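Local coordinates for protein 16S rRNA (adenine(1408)-N(1))-methyltransferase (Escherichia coli, PDB 3P2E) that methylates the N1 position of adenine 1408 in 16S rRNA of assembled 30S subunits, using S-adenosyl-L-methionine, and so confers resistance to various aminoglycosides, at residues 176-187 / 205-216. Residues are numbered along the deposited sequence; the frame is centred on the assembly and turned at random.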
loop_
_atom_site.group_PDB
_atom_site.type_symbol
_atom_site.label_atom_id
_atom_site.label_comp_id
_atom_site.label_asym_id
_atom_site.label_seq_id
_atom_site.Cartn_x
_atom_site.Cartn_y
_atom_site.Cartn_z
ATOM N N GLY A 176 -8.604 2.253 -14.465
ATOM C CA GLY A 176 -9.605 2.098 -13.423
ATOM C C GLY A 176 -9.483 3.091 -12.280
ATOM O O GLY A 176 -10.282 3.065 -11.339
ATOM N N PHE A 177 -8.493 3.974 -12.350
ATOM C CA PHE A 177 -8.305 4.964 -11.291
ATOM C C PHE A 177 -8.796 6.358 -11.685
ATOM O O PHE A 177 -8.283 6.972 -12.623
ATOM C CB PHE A 177 -6.828 5.022 -10.891
ATOM C CG PHE A 177 -6.325 3.757 -10.250
ATOM C CD1 PHE A 177 -6.736 3.401 -8.971
ATOM C CD2 PHE A 177 -5.450 2.915 -10.932
ATOM C CE1 PHE A 177 -6.285 2.224 -8.376
ATOM C CE2 PHE A 177 -4.991 1.735 -10.348
ATOM C CZ PHE A 177 -5.412 1.388 -9.064
ATOM N N ARG A 178 -9.790 6.851 -10.951
ATOM C CA ARG A 178 -10.371 8.168 -11.199
ATOM C C ARG A 178 -9.816 9.178 -10.196
ATOM O O ARG A 178 -10.179 9.157 -9.020
ATOM C CB ARG A 178 -11.887 8.095 -11.059
ATOM C CG ARG A 178 -12.573 7.147 -12.028
ATOM C CD ARG A 178 -12.675 7.755 -13.412
ATOM N NE ARG A 178 -13.539 6.963 -14.281
ATOM C CZ ARG A 178 -13.961 7.360 -15.477
ATOM N NH1 ARG A 178 -13.597 8.547 -15.950
ATOM N NH2 ARG A 178 -14.753 6.575 -16.195
ATOM N N ILE A 179 -8.944 10.062 -10.665
ATOM C CA ILE A 179 -8.341 11.069 -9.800
ATOM C C ILE A 179 -9.361 12.091 -9.305
ATOM O O ILE A 179 -10.056 12.723 -10.105
ATOM C CB ILE A 179 -7.214 11.839 -10.532
ATOM C CG1 ILE A 179 -6.110 10.871 -10.966
ATOM C CG2 ILE A 179 -6.635 12.913 -9.618
ATOM C CD1 ILE A 179 -4.991 11.536 -11.758
ATOM N N ASP A 180 -9.453 12.246 -7.986
ATOM C CA ASP A 180 -10.365 13.225 -7.403
ATOM C C ASP A 180 -9.597 14.398 -6.809
ATOM O O ASP A 180 -10.143 15.494 -6.644
ATOM C CB ASP A 180 -11.224 12.590 -6.313
ATOM C CG ASP A 180 -12.182 11.563 -6.858
ATOM O OD1 ASP A 180 -12.812 11.839 -7.900
ATOM O OD2 ASP A 180 -12.313 10.490 -6.238
ATOM N N ASP A 181 -8.326 14.175 -6.490
ATOM C CA ASP A 181 -7.514 15.238 -5.916
ATOM C C ASP A 181 -6.018 15.004 -6.077
ATOM O O ASP A 181 -5.555 13.867 -6.076
ATOM C CB ASP A 181 -7.825 15.390 -4.426
ATOM C CG ASP A 181 -7.131 16.586 -3.805
ATOM O OD1 ASP A 181 -7.537 17.729 -4.106
ATOM O OD2 ASP A 181 -6.174 16.388 -3.024
ATOM N N VAL A 182 -5.275 16.096 -6.227
ATOM C CA VAL A 182 -3.817 16.046 -6.334
ATOM C C VAL A 182 -3.303 17.108 -5.368
ATOM O O VAL A 182 -3.615 18.290 -5.512
ATOM C CB VAL A 182 -3.316 16.371 -7.756
ATOM C CG1 VAL A 182 -1.786 16.404 -7.774
ATOM C CG2 VAL A 182 -3.826 15.331 -8.737
ATOM N N LYS A 183 -2.522 16.688 -4.379
ATOM C CA LYS A 183 -2.001 17.622 -3.389
ATOM C C LYS A 183 -0.499 17.479 -3.193
ATOM O O LYS A 183 0.022 16.370 -3.148
ATOM C CB LYS A 183 -2.711 17.389 -2.051
ATOM C CG LYS A 183 -2.366 18.391 -0.956
ATOM C CD LYS A 183 -3.208 18.137 0.285
ATOM C CE LYS A 183 -2.966 19.189 1.359
ATOM N NZ LYS A 183 -3.813 18.942 2.567
ATOM N N GLU A 184 0.192 18.610 -3.081
ATOM C CA GLU A 184 1.631 18.589 -2.850
ATOM C C GLU A 184 1.824 18.665 -1.338
ATOM O O GLU A 184 1.361 19.607 -0.690
ATOM C CB GLU A 184 2.299 19.783 -3.543
ATOM C CG GLU A 184 3.822 19.770 -3.467
ATOM C CD GLU A 184 4.464 20.766 -4.415
ATOM O OE1 GLU A 184 5.707 20.889 -4.394
ATOM O OE2 GLU A 184 3.727 21.421 -5.183
ATOM N N LEU A 185 2.498 17.665 -0.776
ATOM C CA LEU A 185 2.732 17.603 0.664
ATOM C C LEU A 185 4.190 17.907 1.012
ATOM O O LEU A 185 5.063 17.834 0.148
ATOM C CB LEU A 185 2.335 16.214 1.176
ATOM C CG LEU A 185 0.879 15.835 0.874
ATOM C CD1 LEU A 185 0.682 14.332 1.031
ATOM C CD2 LEU A 185 -0.052 16.612 1.792
ATOM N N ASP A 186 4.447 18.245 2.276
ATOM C CA ASP A 186 5.804 18.575 2.711
ATOM C C ASP A 186 6.445 17.562 3.653
ATOM O O ASP A 186 5.832 16.563 4.029
ATOM C CB ASP A 186 5.832 19.963 3.374
ATOM C CG ASP A 186 4.844 20.094 4.524
ATOM O OD1 ASP A 186 4.525 19.081 5.180
ATOM O OD2 ASP A 186 4.392 21.231 4.788
ATOM N N ASN A 187 7.695 17.820 4.026
ATOM C CA ASN A 187 8.410 16.923 4.925
ATOM C C ASN A 187 7.659 16.719 6.237
ATOM O O ASN A 187 7.589 15.603 6.743
ATOM C CB ASN A 187 9.814 17.463 5.235
ATOM C CG ASN A 187 10.747 17.398 4.046
ATOM O OD1 ASN A 187 11.785 16.726 4.085
ATOM N ND2 ASN A 187 10.392 18.102 2.982
ATOM N N ARG A 205 16.806 16.385 3.305
ATOM C CA ARG A 205 16.648 17.667 2.632
ATOM C C ARG A 205 15.171 17.926 2.368
ATOM O O ARG A 205 14.356 16.995 2.363
ATOM C CB ARG A 205 17.389 17.679 1.290
ATOM C CG ARG A 205 18.903 17.471 1.350
ATOM C CD ARG A 205 19.529 17.916 0.029
ATOM N NE ARG A 205 20.981 17.745 -0.033
ATOM C CZ ARG A 205 21.592 16.653 -0.484
ATOM N NH1 ARG A 205 20.882 15.618 -0.915
ATOM N NH2 ARG A 205 22.917 16.599 -0.520
ATOM N N LYS A 206 14.825 19.192 2.156
ATOM C CA LYS A 206 13.445 19.549 1.848
ATOM C C LYS A 206 13.114 18.850 0.534
ATOM O O LYS A 206 13.884 18.927 -0.426
ATOM C CB LYS A 206 13.307 21.062 1.671
ATOM C CG LYS A 206 11.952 21.491 1.121
ATOM C CD LYS A 206 11.857 23.000 0.988
ATOM C CE LYS A 206 10.496 23.422 0.452
ATOM N NZ LYS A 206 10.394 24.903 0.308
ATOM N N ARG A 207 11.969 18.174 0.492
ATOM C CA ARG A 207 11.557 17.441 -0.699
ATOM C C ARG A 207 10.069 17.616 -0.960
ATOM O O ARG A 207 9.284 17.804 -0.031
ATOM C CB ARG A 207 11.848 15.945 -0.519
ATOM C CG ARG A 207 13.305 15.600 -0.253
ATOM C CD ARG A 207 13.452 14.108 0.030
ATOM N NE ARG A 207 12.832 13.308 -1.017
ATOM C CZ ARG A 207 13.501 12.599 -1.922
ATOM N NH1 ARG A 207 14.827 12.578 -1.913
ATOM N NH2 ARG A 207 12.839 11.920 -2.848
ATOM N N SER A 208 9.684 17.538 -2.228
ATOM C CA SER A 208 8.282 17.660 -2.596
ATOM C C SER A 208 7.677 16.266 -2.679
ATOM O O SER A 208 8.278 15.357 -3.249
ATOM C CB SER A 208 8.135 18.358 -3.951
ATOM O OG SER A 208 8.466 19.732 -3.857
ATOM N N PHE A 209 6.500 16.103 -2.082
ATOM C CA PHE A 209 5.779 14.836 -2.105
ATOM C C PHE A 209 4.449 15.142 -2.784
ATOM O O PHE A 209 3.896 16.232 -2.618
ATOM C CB PHE A 209 5.538 14.325 -0.679
ATOM C CG PHE A 209 6.801 14.091 0.100
ATOM C CD1 PHE A 209 7.405 12.836 0.118
ATOM C CD2 PHE A 209 7.393 15.131 0.811
ATOM C CE1 PHE A 209 8.582 12.622 0.834
ATOM C CE2 PHE A 209 8.570 14.927 1.528
ATOM C CZ PHE A 209 9.165 13.670 1.541
ATOM N N PHE A 210 3.946 14.192 -3.561
ATOM C CA PHE A 210 2.690 14.388 -4.268
ATOM C C PHE A 210 1.724 13.253 -4.003
ATOM O O PHE A 210 2.088 12.081 -4.105
ATOM C CB PHE A 210 2.952 14.487 -5.773
ATOM C CG PHE A 210 3.877 15.602 -6.146
ATOM C CD1 PHE A 210 3.421 16.918 -6.181
ATOM C CD2 PHE A 210 5.218 15.345 -6.410
ATOM C CE1 PHE A 210 4.294 17.963 -6.471
ATOM C CE2 PHE A 210 6.096 16.384 -6.700
ATOM C CZ PHE A 210 5.632 17.693 -6.730
ATOM N N ARG A 211 0.493 13.599 -3.649
ATOM C CA ARG A 211 -0.509 12.576 -3.412
ATOM C C ARG A 211 -1.598 12.681 -4.453
ATOM O O ARG A 211 -2.262 13.710 -4.561
ATOM C CB ARG A 211 -1.146 12.707 -2.028
ATOM C CG ARG A 211 -2.279 11.693 -1.793
ATOM C CD ARG A 211 -2.833 11.788 -0.383
ATOM N NE ARG A 211 -3.505 13.064 -0.155
ATOM C CZ ARG A 211 -3.655 13.623 1.042
ATOM N NH1 ARG A 211 -3.175 13.022 2.121
ATOM N NH2 ARG A 211 -4.294 14.781 1.158
ATOM N N VAL A 212 -1.754 11.621 -5.235
ATOM C CA VAL A 212 -2.806 11.553 -6.236
ATOM C C VAL A 212 -3.790 10.583 -5.595
ATOM O O VAL A 212 -3.441 9.446 -5.293
ATOM C CB VAL A 212 -2.289 10.979 -7.573
ATOM C CG1 VAL A 212 -3.448 10.738 -8.523
ATOM C CG2 VAL A 212 -1.305 11.951 -8.203
ATOM N N SER A 213 -5.015 11.039 -5.356
ATOM C CA SER A 213 -6.000 10.180 -4.718
ATOM C C SER A 213 -7.328 10.252 -5.447
ATOM O O SER A 213 -7.557 11.165 -6.242
ATOM C CB SER A 213 -6.181 10.588 -3.252
ATOM O OG SER A 213 -6.556 11.949 -3.135
ATOM N N GLY A 214 -8.196 9.285 -5.176
ATOM C CA GLY A 214 -9.493 9.258 -5.827
ATOM C C GLY A 214 -10.216 7.953 -5.576
ATOM O O GLY A 214 -10.006 7.309 -4.547
ATOM N N HIS A 215 -11.079 7.557 -6.509
ATOM C CA HIS A 215 -11.822 6.313 -6.362
ATOM C C HIS A 215 -11.546 5.386 -7.534
ATOM O O HIS A 215 -11.107 5.829 -8.593
ATOM C CB HIS A 215 -13.333 6.581 -6.249
ATOM C CG HIS A 215 -13.923 7.292 -7.429
ATOM N ND1 HIS A 215 -13.711 8.631 -7.676
ATOM C CD2 HIS A 215 -14.740 6.853 -8.416
ATOM C CE1 HIS A 215 -14.373 8.988 -8.762
ATOM N NE2 HIS A 215 -15.006 7.926 -9.231
ATOM N N VAL A 216 -11.810 4.097 -7.344
ATOM C CA VAL A 216 -11.570 3.121 -8.395
ATOM C C VAL A 216 -12.846 2.822 -9.180
ATOM O O VAL A 216 -13.934 2.835 -8.568
ATOM C CB VAL A 216 -11.020 1.805 -7.799
ATOM C CG1 VAL A 216 -10.535 0.892 -8.914
ATOM C CG2 VAL A 216 -9.887 2.105 -6.829
HETATM O O HOH W 1 -4.688 13.951 -2.808
HETATM O O HOH W 2 -6.433 15.991 -0.526
HETATM O O HOH W 3 8.508 19.998 1.587
#
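From Arg-178 opposite His-215 to Leu-185 opposite Phe-209, two antiparallel strands pair with one slip in register, a classic beta bulge where Asp-180 N and Asp-181 N both bond to Ser-213 O, at 2.8 and 3.1 Å. These are the last two strands of the Rossmann-like methyltransferase sheet, order 3-2-1-4-5-7-6: strand 209-215 runs between 133-139 and the edge strand 178-185, antiparallel to both. At the bulge, Gly-214 CA comes close against Arg-178 O in a CA-H...O contact.

The bulge also turns Asp-180 toward the partner strand, where OD2 takes a nearly straight bond from His-215 ND1 (2.7 Å, 171°) on its syn lone pair. Carboxylate and imidazole are almost coplanar, and Arg-178 CB sits over one ring face in a CH-pi contact. His-215 chi1 of 60° puts CG between backbone N and carbonyl carbon, swinging the ring across to both residues.

On the face carrying Val-182, Val-212 CG1 packs against Ile-179 CG1 at 3.6 Å, and helix 160-164 covers both valines. Farther along, Glu-184 stretches out beside Phe-210, its CD 3.5 Å from ring atom CE1, and brings OE1 within 3.0 Å of Ser-208 OG.

On the reverse face, Leu-185 CD1 lies over one face of the Arg-211 guanidinium, while Leu-185 O meets the edge of the Phe-209 ring, which in turn neighbours the cofactor-site residue Phe-105. The Arg-211 chain runs alongside Lys-183, then bends at chi3 (66°), and two waters meet its head. One accepts from Arg-211 NH2 at 3.0 Å; the other, close to Asp-181 OD2, Arg-211 O and Ser-213 OG, lies in the guanidinium plane at its edge and accepts from Arg-211 NE at 3.0 Å.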